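GDP-L-fucose synthase (Campylobacter jejuni subsp. jejuni serotype O:2, PDB 7M13) binds NADPH and is a GDP-D-glycero-L-gluco-heptose synthase of capsular polysaccharide biosynthesis, related to the GDP-L-fucose synthases. Local coordinates at residues B[189-194]-B[230-235]; B[171-176]-B[246-251]. All coordinates share one frame; numbering follows the deposited sequence.

In the fold
Interaction 2 (171-176 with 246-251) has its centre about 8 Å from the centre of the chain, at the ends of two parallel strands of the Rossmann sheet. The side chain of Ser247 comes about 7 Å from the bound NADP. Interaction 1 (189-194 with 230-235) is peripheral, its centre about 23 Å from the centre of the chain. It holds Lys191 and Trp235, which are predicted to bind substrate. The centres of the two contacts are 21 Å apart, and their nearest atoms about 7 Å, without touching. Along the chain interaction 1 is nested inside the loop that interaction 2 closes. Helix 184-199 links them: it carries residues 189-194, and its start packs on Tyr171.

Interaction 1: B[189-194]-B[230-235]; sequences LRKFHL and KSVEIW
Val232 meets both Phe192 and Lys191. Its CG2 methyl sits over one face of the Phe192 ring, 3.8 Å from the ring centroid and 18° off the ring normal, a CH-pi contact. The methyl is displaced toward the rim, with Phe192 CD1 3.6 Å from Val232 CG2. The far end of the ring lies against the valine stem, with CZ of Phe192 3.8 Å from CB of Val232. In Val232, CG1 is anti to the backbone N (chi1 174°), which leaves CG2 beside that N and over the ring. The CG1 methyl touches the rim of the ring, 3.9 Å from CZ of Phe192. It also meets the lysine: Lys191 CE lies 3.6 Å from Val232 CG1.

The lysine chain runs across the valine toward the strand backbone. It bends once, at chi3 (54°). Its ammonium group then bonds to the carbonyl of the residue after Val232, Lys191 NZ to Glu233 O, at 3.2 Å. The nitrogen stands above the carbonyl plane rather than on a lone pair. A stronger partner, Phe225 O, also accepts from Lys191 NZ. CG1 of Ile234 lies 4.1 Å from NZ of Lys191. Lys191 is predicted to bind substrate; here its NZ bonds to two backbone carbonyls.

The helix segment and strand 231-235 run roughly antiparallel, with their axes 8.8 Å apart. Strand 231-235 pairs in parallel with strand 303-307 in a small separate sheet, and Ile234 also touches Leu304 and Phe306. Phe192 reaches both Val232 and helix 287-298, where it packs on Val294, Lys295 and Val298. Helix 203-210 lies against Arg190 and Leu194.

Interaction 2: B[171-176]-B[246-251]; sequences YGTKAN and HSDDLA
Tyr171 and His246 form a parallel beta bridge, and their rings make a T-shaped pair. CG of Tyr171 sits between its backbone N and carbonyl carbon (chi1 76°), which brings the ring against His246. The edge of the imidazole points at the face of the phenol ring, with planes at 88° and centroids 5.0 Å apart. Between the side chains, CD2 of His246 comes closest, 3.5 Å from Tyr171 CE2, while His246 CA rests over the same ring. Gly172 lies over a face of the imidazole, its CA 3.7 Å from the ring centroid of His246. The backbones also meet here: Ser247 N gives a bent, weak hydrogen bond to Tyr171 O, at 2.7 Å.

Both imidazole nitrogens are used. ND1 of His246 accepts from Asp248 N at 3.0 Å, so His246 is the side-chain N-cap of helix 247-260. The other nitrogen, NE2 of His246, donates weakly to Thr173 OG1 at 3.1 Å. This pattern is consistent with a neutral ring protonated on NE2.

Between Thr173 and Asp248 the two segments meet through water. One water links Thr173 OG1 to Asp248 OD2, and lies 2.6 Å from that carboxylate oxygen. Asp248 OD1 is held instead by Asn27. A second water accepts from Ser247 OG and donates to Lys174 O at a longer 3.3 Å.

The contact joins the ends of strands 162-171 and 241-246, neighbours in the Rossmann sheet. Helix 19-30 packs on Ser247, Leu250 and Ala251. Helix 335-347 lies against Tyr171 and Thr173, and the start of helix 184-199 touches Tyr171 through Leu185 and Pro186.

Interaction 1: B[189-194]-B[230-235]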
loop_
_atom_site.group_PDB
_atom_site.type_symbol
_atom_site.label_atom_id
_atom_site.label_comp_id
_atom_site.label_asym_id
_atom_site.label_seq_id
_atom_site.Cartn_x
_atom_site.Cartn_y
_atom_site.Cartn_z
ATOM N N LEU B 189 13.709 5.976 30.736
ATOM C CA LEU B 189 15.028 6.323 31.322
ATOM C C LEU B 189 14.942 7.771 31.809
ATOM O O LEU B 189 15.359 8.030 32.965
ATOM C CB LEU B 189 16.142 6.146 30.289
ATOM C CG LEU B 189 17.548 6.444 30.802
ATOM C CD1 LEU B 189 17.898 5.551 31.984
ATOM C CD2 LEU B 189 18.574 6.280 29.693
ATOM N N ARG B 190 14.375 8.669 30.993
ATOM C CA ARG B 190 14.332 10.114 31.336
ATOM C C ARG B 190 13.392 10.334 32.520
ATOM O O ARG B 190 13.723 11.184 33.364
ATOM C CB ARG B 190 13.903 10.998 30.165
ATOM C CG ARG B 190 14.180 12.475 30.421
ATOM C CD ARG B 190 14.089 13.334 29.177
ATOM N NE ARG B 190 14.179 14.756 29.483
ATOM C CZ ARG B 190 13.983 15.728 28.600
ATOM N NH1 ARG B 190 14.087 16.991 28.974
ATOM N NH2 ARG B 190 13.695 15.439 27.343
ATOM N N LYS B 191 12.278 9.609 32.584
ATOM C CA LYS B 191 11.289 9.744 33.691
ATOM C C LYS B 191 11.966 9.417 35.026
ATOM O O LYS B 191 11.776 10.180 36.002
ATOM C CB LYS B 191 10.090 8.815 33.481
ATOM C CG LYS B 191 9.031 9.319 32.504
ATOM C CD LYS B 191 7.733 8.513 32.538
ATOM C CE LYS B 191 7.125 8.399 33.923
ATOM N NZ LYS B 191 5.713 7.938 33.892
ATOM N N PHE B 192 12.727 8.325 35.098
ATOM C CA PHE B 192 13.404 7.920 36.356
ATOM C C PHE B 192 14.540 8.896 36.678
ATOM O O PHE B 192 14.756 9.146 37.862
ATOM C CB PHE B 192 13.882 6.470 36.294
ATOM C CG PHE B 192 12.802 5.503 36.689
ATOM C CD1 PHE B 192 12.563 5.218 38.021
ATOM C CD2 PHE B 192 11.988 4.920 35.728
ATOM C CE1 PHE B 192 11.550 4.344 38.389
ATOM C CE2 PHE B 192 10.987 4.036 36.097
ATOM C CZ PHE B 192 10.757 3.763 37.426
ATOM N N HIS B 193 15.254 9.412 35.672
ATOM C CA HIS B 193 16.365 10.377 35.885
ATOM C C HIS B 193 15.814 11.640 36.560
ATOM O O HIS B 193 16.392 12.072 37.582
ATOM C CB HIS B 193 17.091 10.678 34.571
ATOM C CG HIS B 193 18.189 11.669 34.728
ATOM N ND1 HIS B 193 19.393 11.344 35.321
ATOM C CD2 HIS B 193 18.263 12.975 34.393
ATOM C CE1 HIS B 193 20.173 12.407 35.328
ATOM N NE2 HIS B 193 19.501 13.420 34.763
ATOM N N LEU B 194 14.725 12.198 36.037
ATOM C CA LEU B 194 14.094 13.425 36.588
ATOM C C LEU B 194 13.510 13.136 37.977
ATOM O O LEU B 194 13.600 14.027 38.837
ATOM C CB LEU B 194 13.010 13.936 35.641
ATOM C CG LEU B 194 13.494 14.379 34.262
ATOM C CD1 LEU B 194 12.364 15.048 33.507
ATOM C CD2 LEU B 194 14.696 15.303 34.372
ATOM N N LYS B 230 8.952 11.295 45.182
ATOM C CA LYS B 230 8.660 10.078 45.976
ATOM C C LYS B 230 8.424 8.861 45.059
ATOM O O LYS B 230 8.635 7.743 45.540
ATOM C CB LYS B 230 7.497 10.328 46.904
ATOM N N SER B 231 7.992 9.046 43.803
ATOM C CA SER B 231 7.577 7.921 42.923
ATOM C C SER B 231 7.648 8.267 41.430
ATOM O O SER B 231 7.584 9.467 41.063
ATOM C CB SER B 231 6.204 7.440 43.299
ATOM O OG SER B 231 5.258 8.488 43.197
ATOM N N VAL B 232 7.789 7.225 40.606
ATOM C CA VAL B 232 7.407 7.214 39.169
ATOM C C VAL B 232 6.126 6.389 39.059
ATOM O O VAL B 232 6.151 5.183 39.425
ATOM C CB VAL B 232 8.537 6.668 38.278
ATOM C CG1 VAL B 232 8.103 6.526 36.825
ATOM C CG2 VAL B 232 9.784 7.534 38.383
ATOM N N GLU B 233 5.044 7.046 38.641
ATOM C CA GLU B 233 3.698 6.449 38.448
ATOM C C GLU B 233 3.505 6.168 36.956
ATOM O O GLU B 233 3.658 7.106 36.147
ATOM C CB GLU B 233 2.637 7.410 38.986
ATOM C CG GLU B 233 1.243 6.815 39.041
ATOM C CD GLU B 233 0.306 7.498 40.026
ATOM O OE1 GLU B 233 0.695 8.544 40.591
ATOM O OE2 GLU B 233 -0.810 6.983 40.226
ATOM N N ILE B 234 3.198 4.921 36.601
ATOM C CA ILE B 234 2.951 4.521 35.189
ATOM C C ILE B 234 1.490 4.081 35.081
ATOM O O ILE B 234 1.037 3.316 35.947
ATOM C CB ILE B 234 3.951 3.437 34.745
ATOM C CG1 ILE B 234 5.391 3.930 34.902
ATOM C CG2 ILE B 234 3.665 2.978 33.322
ATOM C CD1 ILE B 234 6.441 2.871 34.651
ATOM N N TRP B 235 0.782 4.580 34.067
ATOM C CA TRP B 235 -0.590 4.124 33.731
ATOM C C TRP B 235 -0.507 2.685 33.225
ATOM O O TRP B 235 0.399 2.370 32.438
ATOM C CB TRP B 235 -1.275 5.076 32.743
ATOM C CG TRP B 235 -1.854 6.288 33.410
ATOM C CD1 TRP B 235 -1.221 7.473 33.655
ATOM C CD2 TRP B 235 -3.185 6.428 33.944
ATOM N NE1 TRP B 235 -2.064 8.340 34.296
ATOM C CE2 TRP B 235 -3.276 7.729 34.489
ATOM C CE3 TRP B 235 -4.306 5.589 34.012
ATOM C CZ2 TRP B 235 -4.441 8.205 35.089
ATOM C CZ3 TRP B 235 -5.457 6.060 34.608
ATOM C CH2 TRP B 235 -5.521 7.351 35.139
#

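Interaction 2: B[171-176]-B[246-251]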
loop_
_atom_site.group_PDB
_atom_site.type_symbol
_atom_site.label_atom_id
_atom_site.label_comp_id
_atom_site.label_asym_id
_atom_site.label_seq_id
_atom_site.Cartn_x
_atom_site.Cartn_y
_atom_site.Cartn_z
ATOM N N TYR B 171 15.713 1.563 20.648
ATOM C CA TYR B 171 16.338 2.484 21.622
ATOM C C TYR B 171 17.806 2.496 21.255
ATOM O O TYR B 171 18.220 1.814 20.338
ATOM C CB TYR B 171 16.031 2.053 23.063
ATOM C CG TYR B 171 16.811 0.868 23.568
ATOM C CD1 TYR B 171 16.580 -0.423 23.105
ATOM C CD2 TYR B 171 17.820 1.019 24.514
ATOM C CE1 TYR B 171 17.317 -1.514 23.539
ATOM C CE2 TYR B 171 18.535 -0.068 24.988
ATOM C CZ TYR B 171 18.302 -1.341 24.504
ATOM O OH TYR B 171 19.026 -2.399 24.955
ATOM N N GLY B 172 18.627 3.283 21.920
ATOM C CA GLY B 172 20.058 3.164 21.612
ATOM C C GLY B 172 20.853 4.094 22.474
ATOM O O GLY B 172 20.252 4.736 23.336
ATOM N N THR B 173 22.149 4.168 22.231
ATOM C CA THR B 173 23.052 4.984 23.066
ATOM C C THR B 173 22.654 6.448 22.851
ATOM O O THR B 173 22.233 7.103 23.831
ATOM C CB THR B 173 24.495 4.615 22.731
ATOM O OG1 THR B 173 24.630 3.240 23.099
ATOM C CG2 THR B 173 25.507 5.479 23.450
ATOM N N LYS B 174 22.693 6.911 21.594
ATOM C CA LYS B 174 22.311 8.295 21.220
ATOM C C LYS B 174 20.849 8.329 20.769
ATOM O O LYS B 174 20.603 8.541 19.563
ATOM C CB LYS B 174 23.240 8.819 20.129
ATOM C CG LYS B 174 24.724 8.734 20.467
ATOM C CD LYS B 174 25.566 9.631 19.584
ATOM C CE LYS B 174 26.978 9.831 20.098
ATOM N NZ LYS B 174 27.659 8.537 20.326
ATOM N N ALA B 175 19.924 8.171 21.717
ATOM C CA ALA B 175 18.466 8.035 21.484
ATOM C C ALA B 175 17.795 9.407 21.476
ATOM O O ALA B 175 18.476 10.422 21.740
ATOM C CB ALA B 175 17.853 7.153 22.549
ATOM N N ASN B 176 16.491 9.420 21.189
ATOM C CA ASN B 176 15.647 10.634 21.209
ATOM C C ASN B 176 14.857 10.574 22.524
ATOM O O ASN B 176 14.006 9.679 22.680
ATOM C CB ASN B 176 14.849 10.731 19.905
ATOM C CG ASN B 176 13.806 11.827 19.896
ATOM O OD1 ASN B 176 13.438 12.373 20.935
ATOM N ND2 ASN B 176 13.319 12.155 18.715
ATOM N N HIS B 246 18.424 -2.479 20.553
ATOM C CA HIS B 246 19.378 -1.365 20.664
ATOM C C HIS B 246 19.839 -1.001 19.257
ATOM O O HIS B 246 20.133 -1.913 18.468
ATOM C CB HIS B 246 20.520 -1.786 21.582
ATOM C CG HIS B 246 21.441 -0.679 21.946
ATOM N ND1 HIS B 246 22.433 -0.245 21.102
ATOM C CD2 HIS B 246 21.506 0.095 23.060
ATOM C CE1 HIS B 246 23.093 0.748 21.685
ATOM N NE2 HIS B 246 22.551 0.967 22.910
ATOM N N SER B 247 20.042 0.282 19.014
ATOM C CA SER B 247 20.417 0.760 17.668
ATOM C C SER B 247 21.790 0.226 17.227
ATOM O O SER B 247 22.001 0.151 16.003
ATOM C CB SER B 247 20.305 2.217 17.588
ATOM O OG SER B 247 21.169 2.819 18.546
ATOM N N ASP B 248 22.699 -0.170 18.125
ATOM C CA ASP B 248 23.952 -0.831 17.690
ATOM C C ASP B 248 23.652 -2.222 17.125
ATOM O O ASP B 248 24.340 -2.641 16.184
ATOM C CB ASP B 248 24.996 -0.919 18.805
ATOM C CG ASP B 248 25.707 0.385 19.109
ATOM O OD1 ASP B 248 25.599 1.338 18.299
ATOM O OD2 ASP B 248 26.358 0.430 20.176
ATOM N N ASP B 249 22.694 -2.946 17.716
ATOM C CA ASP B 249 22.234 -4.246 17.193
ATOM C C ASP B 249 21.506 -4.017 15.861
ATOM O O ASP B 249 21.743 -4.814 14.949
ATOM C CB ASP B 249 21.394 -5.008 18.222
ATOM C CG ASP B 249 22.190 -5.973 19.114
ATOM O OD1 ASP B 249 23.277 -6.447 18.685
ATOM O OD2 ASP B 249 21.691 -6.275 20.212
ATOM N N LEU B 250 20.689 -2.972 15.741
ATOM C CA LEU B 250 20.047 -2.641 14.451
ATOM C C LEU B 250 21.137 -2.358 13.408
ATOM O O LEU B 250 21.100 -2.919 12.302
ATOM C CB LEU B 250 19.097 -1.455 14.607
ATOM C CG LEU B 250 18.418 -1.059 13.307
ATOM C CD1 LEU B 250 17.074 -0.412 13.577
ATOM C CD2 LEU B 250 19.305 -0.147 12.479
ATOM N N ALA B 251 22.141 -1.545 13.754
ATOM C CA ALA B 251 23.212 -1.237 12.790
ATOM C C ALA B 251 23.940 -2.527 12.419
ATOM O O ALA B 251 24.198 -2.791 11.236
ATOM C CB ALA B 251 24.137 -0.208 13.367
HETATM O O HOH W 1 26.780 2.634 21.539
HETATM O O HOH W 2 21.320 5.795 17.929
#